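Local coordinates for lipoprotein (Streptococcus pneumoniae, PDB 3CX3) that binds zinc and, as a lipoprotein homologous with ABC transporter components, probably takes part in zinc uptake by the pneumococcus, at residues A[20-23]-A[24-28]; A[203-206]-A[207-210]. All blocks are in the same frame, centred on the assembly; numbering follows the deposited sequence.

Contact 1 (A[20-23]-A[24-28])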
# COMPACT_ATOMS: atom_id res chain seq x y z
N ILE A 20 -5.55 3.89 -1.12
CA ILE A 20 -6.74 4.09 -1.94
C ILE A 20 -7.41 5.42 -1.58
O ILE A 20 -7.72 6.23 -2.45
CB ILE A 20 -7.74 2.91 -1.79
CG1 ILE A 20 -7.30 1.69 -2.59
CG2 ILE A 20 -9.08 3.31 -2.30
CD1 ILE A 20 -5.82 1.55 -2.78
N TYR A 21 -7.63 5.63 -0.28
CA TYR A 21 -8.15 6.90 0.23
C TYR A 21 -7.46 8.05 -0.46
O TYR A 21 -8.12 8.89 -1.10
CB TYR A 21 -7.91 6.99 1.74
CG TYR A 21 -8.49 8.22 2.39
CD1 TYR A 21 -9.86 8.49 2.32
CD2 TYR A 21 -7.66 9.12 3.07
CE1 TYR A 21 -10.39 9.62 2.91
CE2 TYR A 21 -8.19 10.26 3.67
CZ TYR A 21 -9.56 10.50 3.59
OH TYR A 21 -10.10 11.62 4.19
N ALA A 22 -6.13 8.05 -0.36
CA ALA A 22 -5.27 9.14 -0.75
C ALA A 22 -5.21 9.33 -2.24
O ALA A 22 -5.01 10.43 -2.72
CB ALA A 22 -3.89 8.89 -0.22
N MSE A 23 -5.35 8.24 -2.97
CA MSE A 23 -5.19 8.26 -4.40
C MSE A 23 -6.50 8.63 -5.11
O MSE A 23 -6.48 9.18 -6.20
CB MSE A 23 -4.71 6.90 -4.87
CG MSE A 23 -3.54 6.96 -5.77
SE MSE A 23 -2.56 5.27 -5.87
CE MSE A 23 -1.52 5.75 -7.38
N VAL A 24 -7.64 8.31 -4.49
CA VAL A 24 -8.92 8.75 -5.04
C VAL A 24 -9.09 10.24 -4.77
O VAL A 24 -9.50 11.00 -5.66
CB VAL A 24 -10.12 7.98 -4.48
CG1 VAL A 24 -11.36 8.30 -5.28
CG2 VAL A 24 -9.88 6.50 -4.53
N LYS A 25 -8.75 10.64 -3.55
CA LYS A 25 -8.75 12.03 -3.12
C LYS A 25 -7.82 12.92 -3.95
O LYS A 25 -8.14 14.08 -4.24
CB LYS A 25 -8.39 12.13 -1.64
CG LYS A 25 -9.59 12.20 -0.71
CD LYS A 25 -9.22 12.78 0.65
CE LYS A 25 -10.42 13.48 1.31
NZ LYS A 25 -10.65 14.87 0.80
N GLU A 26 -6.67 12.40 -4.34
CA GLU A 26 -5.76 13.13 -5.21
C GLU A 26 -6.31 13.23 -6.63
O GLU A 26 -6.08 14.23 -7.31
CB GLU A 26 -4.36 12.54 -5.19
CG GLU A 26 -3.35 13.47 -4.55
CD GLU A 26 -2.50 12.82 -3.48
OE1 GLU A 26 -1.29 12.63 -3.71
OE2 GLU A 26 -3.04 12.51 -2.39
N VAL A 27 -7.04 12.20 -7.07
CA VAL A 27 -7.60 12.21 -8.41
C VAL A 27 -8.83 13.12 -8.50
O VAL A 27 -9.09 13.70 -9.56
CB VAL A 27 -7.91 10.78 -8.93
CG1 VAL A 27 -8.77 10.81 -10.19
CG2 VAL A 27 -6.60 10.01 -9.21
N SER A 28 -9.55 13.25 -7.40
CA SER A 28 -10.79 14.02 -7.36
C SER A 28 -10.59 15.52 -7.05
O SER A 28 -11.42 16.36 -7.42
CB SER A 28 -11.77 13.40 -6.36
OG SER A 28 -12.38 12.24 -6.90

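Contact 2 (A[203-206]-A[207-210])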
# COMPACT_ATOMS: atom_id res chain seq x y z
N GLY A 203 5.24 -13.02 6.22
CA GLY A 203 4.95 -13.13 4.79
C GLY A 203 4.19 -11.93 4.25
O GLY A 203 4.21 -10.85 4.84
N ILE A 204 3.49 -12.08 3.13
CA ILE A 204 2.83 -10.87 2.58
C ILE A 204 1.84 -10.22 3.56
O ILE A 204 1.64 -9.01 3.52
CB ILE A 204 2.25 -11.02 1.13
CG1 ILE A 204 0.72 -11.14 1.13
CG2 ILE A 204 2.97 -12.11 0.34
CD1 ILE A 204 0.16 -12.54 0.86
N SER A 205 1.23 -11.02 4.43
CA SER A 205 0.36 -10.49 5.49
C SER A 205 1.02 -10.66 6.87
O SER A 205 1.73 -11.64 7.09
CB SER A 205 -1.02 -11.14 5.42
OG SER A 205 -1.34 -11.82 6.60
N PRO A 206 0.82 -9.68 7.77
CA PRO A 206 1.48 -9.66 9.08
C PRO A 206 1.16 -10.86 9.96
O PRO A 206 1.91 -11.15 10.89
CB PRO A 206 0.91 -8.40 9.73
CG PRO A 206 0.55 -7.53 8.58
CD PRO A 206 -0.02 -8.48 7.60
N GLU A 207 0.06 -11.55 9.68
CA GLU A 207 -0.30 -12.72 10.47
C GLU A 207 0.37 -14.01 9.98
O GLU A 207 0.18 -15.07 10.58
CB GLU A 207 -1.83 -12.85 10.62
CG GLU A 207 -2.61 -11.50 10.93
CD GLU A 207 -2.02 -10.61 12.07
OE1 GLU A 207 -2.82 -9.98 12.81
OE2 GLU A 207 -0.77 -10.50 12.23
N GLN A 208 1.16 -13.94 8.92
CA GLN A 208 2.05 -15.05 8.59
C GLN A 208 3.39 -14.86 9.30
O GLN A 208 4.39 -14.48 8.68
CB GLN A 208 2.24 -15.24 7.08
CG GLN A 208 1.00 -15.63 6.31
CD GLN A 208 0.87 -14.80 5.06
OE1 GLN A 208 0.63 -13.60 5.14
NE2 GLN A 208 1.03 -15.42 3.89
N GLU A 209 3.38 -15.13 10.61
CA GLU A 209 4.55 -15.03 11.49
C GLU A 209 5.46 -16.25 11.32
O GLU A 209 4.96 -17.33 11.05
CB GLU A 209 4.08 -14.92 12.95
CG GLU A 209 3.22 -13.69 13.30
CD GLU A 209 4.05 -12.43 13.55
OE1 GLU A 209 5.19 -12.35 13.02
OE2 GLU A 209 3.56 -11.53 14.27
N PRO A 210 6.80 -16.06 11.50
CA PRO A 210 7.93 -17.00 11.26
C PRO A 210 7.79 -18.51 11.58
O PRO A 210 7.20 -19.21 10.77
CB PRO A 210 9.07 -16.35 12.02
CG PRO A 210 8.82 -14.93 11.84
CD PRO A 210 7.31 -14.77 11.98

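Contact 1 (A[20-23]-A[24-28])
Val-24 N bonds to Ile-20 O at 2.9 Å, and this i to i+4 pattern runs through both segments, which are successive turns of one helix. The next bond, from Lys-25 N to Tyr-21 O, is similarly straight. Glu-26 N then bonds to Ala-22 O and Val-27 N to Met-23 O. These last two are more bent, with an N-H...O angle of 139° for Val-27 N to Met-23 O.

The Lys-25 chain runs alongside the Tyr-21 side chain in the same direction. It passes over one face of the phenol ring, with Lys-25 CD 4.1 Å from the centroid of the Tyr-21 ring, a CH-pi contact. Further out, Lys-25 CE comes to 3.4 Å from Tyr-21 OH. The tyrosine torsion (chi1 -176°) sets CG opposite the backbone N and offers the ring to the residue one turn on.

The helix, 18-28, is the crossover of a beta-alpha-beta unit between the parallel strands 12-15 and 33-36. Ile-20, Tyr-21 and Val-24 all touch Thr-15 of strand 12-15, and Ile-20 CG2 meets Val-24 CG2 at 4.0 Å. Tyr-21 and Lys-25 reach strand 33-36, at Met-36 and Val-34.

The selenomethionine Met-23 side chain packs on Ala-128, Ala-132 and Ile-135 of helix 125-142 and on Phe-157 of helix 147-173. Val-27 CG2, which lies beside its own backbone N (chi1 of CG1 168°), sits 3.1 Å from Met-23 O. Glu-26 OE1 has a weak hydrogen bond with Thr-267 OG1. Ser-28 OG bonds weakly back to Val-24 O and is also hydrogen-bonded with Asn-32 ND2.

Contact 2 (A[203-206]-A[207-210])
A type I beta turn from Ser-205 to Gln-208 shapes the loop between strand 198-200 and helix 213-224, beside the zinc site. Its closing bond runs from Gln-208 N to Ser-205 O at 3.0 Å, and the N-H is fairly straight. One step outward, Gly-203 N bonds to Gln-208 O at 3.0 Å.

The Gln-208 side chain adds a third link. Its chain bends at chi2 and folds back over the turn, bringing Gln-208 OE1 to 2.7 Å from Ser-205 N. This bond is less straight, at 138°, and the donor is tilted from the amide plane. The same Gln-208 OE1 lies 3.0 Å from Ser-205 CB. Ser-205 OG accepts a weak bond from Glu-207 N at 3.4 Å.

Glu-207 curls back along the peptide before it. CG lies beside its own backbone N (chi1 -43°) and the chain bends again at chi2, which brings Glu-207 OE2 to 3.1 Å from Pro-206 O. Both atoms are acceptors, so they are not bonded. Glu-209 approaches from further along the loop, with Glu-209 CD 3.6 Å from Pro-206 O, but it also touches a crystal neighbour.

Ser-205 and Pro-206 touch His-44, a zinc ligand, and the Pro-206 side chain lies about 5 Å from the metal. The turn therefore packs against the first coordination shell. Gln-208 uses its backbone N and O and its side-chain OE1, three bonds in all to Ser-205 and Gly-203, which should limit the freedom of the serine backbone on this surface loop. The carboxylate of Glu-207 near Pro-206 O probably makes the local potential more negative.

Contact 1 comes first along the chain. It lies within helix 18-28, so it closes helical turns inside the first beta-alpha-beta unit, beside the four-stranded parallel sheet that includes strands 12-15 and 33-36. Contact 2 opens much later and closes a tight turn after strand 198-200 of the second parallel sheet. The two are in series and neither nest nor cross. The centres of contacts 1 and 2 are about 28 Å apart, on opposite sides of the chain's centre. The nearest atoms of contacts 1 and 2 are about 14 Å apart. Side chains of contact 1 pack helix 18-28 on strands 12-15 and 33-36 and on helices 125-142 and 147-173. The 203-210 loop meets the zinc ligand His-44 and, through Glu-209 and Pro-210, helix 239-245.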